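Local coordinates for CHAD domain protein (Streptomyces chartreusis, PDB 6RN5), which binds polyphosphate and copper ions through a helical CHAD-domain fold and belongs to the phosins, its precise cellular role being unsettled, at residues R108-R111 and L112-L116; Q182-L185 and A186-A190. One frame throughout, in Å; residues are numbered along the deposited sequence.

Contact 1 (R108-R111 and L112-L116)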
# COMPACT_ATOMS: atom_id res chain seq x y z
N ARG A 108 -8.35 5.21 -18.40
CA ARG A 108 -8.59 4.44 -17.18
C ARG A 108 -8.28 2.94 -17.37
O ARG A 108 -7.67 2.31 -16.53
CB ARG A 108 -10.02 4.69 -16.75
CG ARG A 108 -10.40 4.07 -15.45
CD ARG A 108 -11.74 4.63 -15.05
NE ARG A 108 -11.65 6.08 -15.03
CZ ARG A 108 -12.61 6.92 -15.42
NH1 ARG A 108 -13.79 6.48 -15.84
NH2 ARG A 108 -12.40 8.22 -15.35
N LEU A 109 -8.68 2.36 -18.48
CA LEU A 109 -8.41 0.95 -18.72
C LEU A 109 -6.92 0.71 -18.75
O LEU A 109 -6.38 -0.18 -18.06
CB LEU A 109 -9.03 0.49 -20.04
CG LEU A 109 -8.74 -0.95 -20.48
CD1 LEU A 109 -9.02 -1.97 -19.37
CD2 LEU A 109 -9.53 -1.33 -21.73
N GLU A 110 -6.24 1.53 -19.54
CA GLU A 110 -4.78 1.45 -19.60
C GLU A 110 -4.08 1.57 -18.24
O GLU A 110 -3.19 0.77 -17.90
CB GLU A 110 -4.27 2.53 -20.52
CG GLU A 110 -2.77 2.58 -20.52
CD GLU A 110 -2.22 2.89 -21.88
OE1 GLU A 110 -2.83 3.74 -22.59
OE2 GLU A 110 -1.16 2.28 -22.22
N ARG A 111 -4.48 2.57 -17.46
CA ARG A 111 -3.92 2.77 -16.15
C ARG A 111 -4.14 1.50 -15.33
O ARG A 111 -3.23 1.02 -14.64
CB ARG A 111 -4.59 3.98 -15.49
CG ARG A 111 -4.46 4.07 -13.99
CD ARG A 111 -5.10 5.34 -13.41
NE ARG A 111 -4.19 6.47 -13.55
CZ ARG A 111 -3.24 6.80 -12.69
NH1 ARG A 111 -3.08 6.18 -11.52
NH2 ARG A 111 -2.49 7.85 -12.98
N LEU A 112 -5.35 0.94 -15.39
CA LEU A 112 -5.62 -0.23 -14.58
C LEU A 112 -4.88 -1.49 -15.06
O LEU A 112 -4.35 -2.27 -14.25
CB LEU A 112 -7.13 -0.48 -14.48
CG LEU A 112 -7.90 0.56 -13.65
CD1 LEU A 112 -9.41 0.53 -13.90
CD2 LEU A 112 -7.68 0.44 -12.15
N LEU A 113 -4.84 -1.70 -16.36
CA LEU A 113 -4.04 -2.85 -16.87
C LEU A 113 -2.56 -2.74 -16.55
O LEU A 113 -1.96 -3.71 -16.09
CB LEU A 113 -4.25 -3.09 -18.36
CG LEU A 113 -5.72 -3.45 -18.67
CD1 LEU A 113 -5.97 -3.58 -20.17
CD2 LEU A 113 -6.17 -4.75 -18.00
N ASN A 114 -1.98 -1.56 -16.71
CA ASN A 114 -0.61 -1.32 -16.26
C ASN A 114 -0.44 -1.67 -14.78
O ASN A 114 0.47 -2.40 -14.44
CB ASN A 114 -0.18 0.13 -16.50
CG ASN A 114 0.06 0.43 -17.96
OD1 ASN A 114 0.40 -0.46 -18.75
ND2 ASN A 114 -0.15 1.66 -18.34
N ALA A 115 -1.35 -1.20 -13.93
CA ALA A 115 -1.19 -1.40 -12.50
C ALA A 115 -1.25 -2.88 -12.14
O ALA A 115 -0.46 -3.34 -11.33
CB ALA A 115 -2.21 -0.59 -11.73
N LEU A 116 -2.16 -3.64 -12.74
CA LEU A 116 -2.25 -5.09 -12.51
C LEU A 116 -1.00 -5.91 -12.91
O LEU A 116 -0.65 -6.92 -12.26
CB LEU A 116 -3.45 -5.69 -13.27
CG LEU A 116 -4.86 -5.49 -12.70
CD1 LEU A 116 -5.85 -5.94 -13.76
CD2 LEU A 116 -5.09 -6.25 -11.39
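L109 and L113, one turn apart on helix 82-120, meet through their methyl ends, with CD1 of L109 3.5 Å from CD1 of L113. Behind them the backbone carbonyls are satisfied in regular alpha-helical fashion: the oxygens of R108, L109, E110 and R111 accept from the amides of L112, L113, N114 and A115. The straightest of these runs from L113 N to L109 O, 2.8 Å long with an N-H...O angle of 173°. N114 turns its CG to the backbone-N side (chi1 -73°), which leaves ND2 3.2 Å from E110 O, yet the angle is too poor for a bond; the amide lies against the E110 chain, N114 ND2 being 3.5 Å from E110 CG. Both polar residues suit this exposed face. On another face, L112 CD1 lies alongside R108 CG at 4.0 Å. Replacing L113 by alanine removes CG and both methyls, which would probably open a gap beside L109 CD1. R111 gives its NH1 to Q351 OE1 on helix 338-366 and lays its chain against helix 305-331. A115 packs on helix 338-366, where its small size probably helps, and the larger L112 reaches both that helix and helix 170-198, the latter with L109.

Contact 2 (Q182-L185 and A186-A190)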
# COMPACT_ATOMS: atom_id res chain seq x y z
N GLN A 182 -15.67 -4.35 -19.29
CA GLN A 182 -16.51 -3.28 -18.77
C GLN A 182 -16.17 -1.87 -19.28
O GLN A 182 -17.04 -1.11 -19.68
CB GLN A 182 -16.50 -3.32 -17.25
CG GLN A 182 -17.28 -4.52 -16.69
CD GLN A 182 -17.34 -4.50 -15.17
OE1 GLN A 182 -16.72 -3.61 -14.50
NE2 GLN A 182 -18.07 -5.46 -14.59
N LEU A 183 -14.91 -1.53 -19.25
CA LEU A 183 -14.46 -0.23 -19.71
C LEU A 183 -14.50 -0.08 -21.22
O LEU A 183 -14.68 1.02 -21.72
CB LEU A 183 -13.08 0.06 -19.14
CG LEU A 183 -13.16 0.31 -17.61
CD1 LEU A 183 -11.79 0.24 -16.95
CD2 LEU A 183 -13.78 1.69 -17.31
N THR A 184 -14.38 -1.17 -21.94
CA THR A 184 -14.55 -1.13 -23.38
C THR A 184 -15.97 -0.86 -23.78
O THR A 184 -16.24 -0.06 -24.67
CB THR A 184 -14.11 -2.44 -24.03
OG1 THR A 184 -12.71 -2.58 -23.81
CG2 THR A 184 -14.34 -2.40 -25.56
N LEU A 185 -16.91 -1.55 -23.14
CA LEU A 185 -18.30 -1.21 -23.32
C LEU A 185 -18.57 0.25 -23.04
O LEU A 185 -19.30 0.90 -23.80
CB LEU A 185 -19.23 -2.10 -22.46
CG LEU A 185 -19.27 -3.55 -22.94
CD1 LEU A 185 -19.94 -4.43 -21.89
CD2 LEU A 185 -19.93 -3.66 -24.32
N ALA A 186 -18.09 0.72 -21.89
CA ALA A 186 -18.26 2.12 -21.46
C ALA A 186 -17.74 3.09 -22.54
O ALA A 186 -18.38 4.08 -22.87
CB ALA A 186 -17.53 2.39 -20.16
N ARG A 187 -16.58 2.75 -23.10
CA ARG A 187 -15.92 3.54 -24.10
C ARG A 187 -16.76 3.61 -25.36
O ARG A 187 -17.03 4.70 -25.86
CB ARG A 187 -14.56 2.93 -24.40
CG ARG A 187 -13.85 3.49 -25.62
CD ARG A 187 -12.56 2.73 -25.87
NE ARG A 187 -12.05 3.00 -27.21
CZ ARG A 187 -10.87 2.61 -27.69
NH1 ARG A 187 -10.03 1.91 -26.93
NH2 ARG A 187 -10.53 2.92 -28.95
N THR A 188 -17.14 2.45 -25.88
CA THR A 188 -17.93 2.33 -27.10
C THR A 188 -19.25 3.04 -26.93
O THR A 188 -19.71 3.78 -27.82
CB THR A 188 -18.15 0.85 -27.45
OG1 THR A 188 -16.87 0.27 -27.69
CG2 THR A 188 -18.91 0.67 -28.71
N ARG A 189 -19.84 2.89 -25.76
CA ARG A 189 -21.07 3.63 -25.48
C ARG A 189 -20.86 5.17 -25.50
O ARG A 189 -21.66 5.92 -26.09
CB ARG A 189 -21.72 3.17 -24.19
CG ARG A 189 -22.87 4.03 -23.75
CD ARG A 189 -23.62 3.30 -22.66
NE ARG A 189 -24.69 4.12 -22.14
CZ ARG A 189 -25.54 3.71 -21.21
NH1 ARG A 189 -25.43 2.49 -20.66
NH2 ARG A 189 -26.49 4.52 -20.81
N ALA A 190 -19.78 5.62 -24.85
CA ALA A 190 -19.37 7.01 -24.83
C ALA A 190 -19.09 7.52 -26.22
O ALA A 190 -19.43 8.66 -26.55
CB ALA A 190 -18.11 7.16 -24.02
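T188 holds its hydroxyl on the backbone-N side, with OG1 anti to its own carbonyl carbon (chi1 -62°), a rotamer that swings the oxygen back along helix 170-198 to lie 3.1 Å from T184 O, the carbonyl one turn earlier. T184 O already accepts the amide of T188, N to O 2.9 Å and nearly straight at 174°. T184 repeats the pattern one turn back, its OG1 bonded to D180 O. Threonine suits such places because its short side chain can return a hydroxyl to its own helix. The side chains otherwise make little contact with one another across this turn: A186 CB rests 3.5 Å from L183 O, and R187 CB lies 3.3 Å from the same oxygen. R187 and R189 instead run extended, CG opposite the backbone N in each, carrying their guanidinium groups away from the turn; R187 has a weak, long ion pair with E102. L183, the buried residue, packs against helix 82-120, where A186 also touches Y105. With L185, R187, T188 and R189 all exposed, the chemistry implies a stretch held together mainly by its backbone bonds.

How the contacts relate
From the N terminus the chain first reaches contact 1, on helix 82-120, and then contact 2, on helix 170-198, the next helix. Each is a continuous stretch of about two and a half turns, so neither closes a loop; they run in series, neither nested nor crossed. Their centres lie 15 Å apart and the two stretches touch. L183 does most of the joining, its CD1 lying 3.9 Å from CD1 of L112, while CD2 of L109 comes 4.0 Å from OG1 of T184. Contact 1 packs on helices 170-198, 305-331 and 338-366, the last carrying the copper ligand H348, and contact 2 joins helix 170-198 to helix 82-120, chiefly through L183.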